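Flavin prenyltransferase UbiX (Aquifex aeolicus, PDB 2EJB) probably makes the prenylated FMN cofactor used by UbiD decarboxylases, joining a dimethylallyl group from dimethylallyl monophosphate to the flavin without a metal. Local coordinates at residues A[12-17]-A[37-42]. Sequence-based numbering, arbitrary orientation.
Sequences SGVIYG and RNAKVV
In the Rossmann-like flavoprotein fold of the UbiX/PAD1 family, the turn after strand 3-8 and the start of helix 14-26 meet helix 37-45, which follows the neighbouring parallel strand 30-35, through Val14, Ala39 and Val42. Val14 reaches across with both methyl groups, its side chain meeting that of Val42 at an oblique angle. Its CG2 lies 3.5 Å from CG1 of Val42, while its CG1 passes CB of Val42 at 3.9 Å and meets CB of Ala39 at 4.2 Å; CG1 thus spans Ala39 and Val42, one helical turn apart. Val42 answers with CG1 and, beneath it, CB: CG1 is anti to the backbone N (chi1 -179°), a setting that extends it to both methyls of Val14 and, more loosely, to CA of Ser12 at 4.4 Å. No hydrogen bond crosses between the segments; the direct contact is apolar. Cutting Val14 back to alanine would probably open a gap beside CG1 of Val42 and remove the methyl that packs on CB of Ala39. Ser12, whose CB points away from helix 37-45, uses OG to hydrogen-bond Glu46 and the backbone N of Phe155 of the second subunit, and Gly13 N bonds to the other carboxylate oxygen of Glu46. Gly13 has phi 116°, where a side chain would press on the preceding carbonyl, and this probably helps the chain turn into helix 14-26. Ser12 and Ser36, the latter hydrogen-bonded to Ala39 N, are both predicted FMN ligands, consistent with the flavin site at the strand-to-helix turns typical of Rossmann-like folds.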
# COMPACT_ATOMS: atom_id res chain seq x y z
N SER A 12 4.69 11.34 2.98
CA SER A 12 3.30 11.75 2.78
C SER A 12 2.42 10.79 3.56
O SER A 12 2.50 9.57 3.38
CB SER A 12 2.93 11.71 1.30
OG SER A 12 1.59 12.12 1.09
N GLY A 13 1.59 11.34 4.44
CA GLY A 13 0.71 10.52 5.24
C GLY A 13 1.05 10.64 6.71
O GLY A 13 0.72 9.77 7.51
N VAL A 14 1.73 11.73 7.06
CA VAL A 14 2.11 11.95 8.45
C VAL A 14 0.86 11.97 9.33
O VAL A 14 0.95 11.79 10.54
CB VAL A 14 2.87 13.29 8.63
CG1 VAL A 14 4.31 13.13 8.19
CG2 VAL A 14 2.20 14.38 7.83
N ILE A 15 -0.29 12.17 8.70
CA ILE A 15 -1.56 12.21 9.41
C ILE A 15 -1.85 10.88 10.12
O ILE A 15 -2.41 10.87 11.22
CB ILE A 15 -2.73 12.54 8.45
CG1 ILE A 15 -4.03 12.74 9.25
CG2 ILE A 15 -2.90 11.44 7.42
CD1 ILE A 15 -4.03 13.98 10.12
N TYR A 16 -1.46 9.77 9.50
CA TYR A 16 -1.66 8.45 10.09
C TYR A 16 -0.97 8.40 11.45
O TYR A 16 -1.51 7.84 12.41
CB TYR A 16 -1.07 7.36 9.19
CG TYR A 16 -1.85 7.11 7.92
CD1 TYR A 16 -3.14 6.58 7.96
CD2 TYR A 16 -1.30 7.39 6.67
CE1 TYR A 16 -3.86 6.33 6.80
CE2 TYR A 16 -2.01 7.14 5.49
CZ TYR A 16 -3.28 6.61 5.57
OH TYR A 16 -3.99 6.38 4.41
N GLY A 17 0.22 8.98 11.53
CA GLY A 17 0.97 8.98 12.77
C GLY A 17 0.36 9.85 13.85
O GLY A 17 0.47 9.56 15.05
N ARG A 37 12.41 16.19 11.42
CA ARG A 37 12.22 17.55 10.93
C ARG A 37 11.39 17.41 9.66
O ARG A 37 10.45 18.17 9.42
CB ARG A 37 13.57 18.20 10.59
CG ARG A 37 14.19 17.62 9.33
CD ARG A 37 15.68 17.86 9.21
NE ARG A 37 16.24 16.96 8.21
CZ ARG A 37 17.43 16.37 8.28
NH1 ARG A 37 18.22 16.59 9.32
NH2 ARG A 37 17.82 15.55 7.32
N ASN A 38 11.76 16.41 8.86
CA ASN A 38 11.08 16.12 7.61
C ASN A 38 9.59 15.96 7.84
O ASN A 38 8.78 16.34 7.00
CB ASN A 38 11.67 14.86 6.97
CG ASN A 38 12.57 15.17 5.78
OD1 ASN A 38 13.79 15.18 5.89
ND2 ASN A 38 11.95 15.45 4.64
N ALA A 39 9.23 15.40 9.00
CA ALA A 39 7.82 15.18 9.33
C ALA A 39 7.11 16.48 9.69
O ALA A 39 5.94 16.66 9.38
CB ALA A 39 7.71 14.19 10.48
N LYS A 40 7.83 17.38 10.36
CA LYS A 40 7.24 18.65 10.76
C LYS A 40 6.72 19.43 9.55
O LYS A 40 5.57 19.85 9.52
CB LYS A 40 8.28 19.50 11.52
CG LYS A 40 8.85 18.84 12.77
CD LYS A 40 9.06 19.87 13.87
CE LYS A 40 9.64 19.28 15.14
NZ LYS A 40 9.68 20.31 16.22
N VAL A 41 7.58 19.60 8.55
CA VAL A 41 7.20 20.32 7.34
C VAL A 41 6.01 19.67 6.64
O VAL A 41 5.04 20.35 6.29
CB VAL A 41 8.38 20.42 6.36
CG1 VAL A 41 9.54 21.16 7.01
CG2 VAL A 41 8.83 19.03 5.93
N VAL A 42 6.08 18.36 6.46
CA VAL A 42 5.02 17.60 5.79
C VAL A 42 3.62 17.83 6.36
O VAL A 42 2.68 18.09 5.61
CB VAL A 42 5.32 16.09 5.83
CG1 VAL A 42 4.21 15.31 5.11
CG2 VAL A 42 6.66 15.81 5.17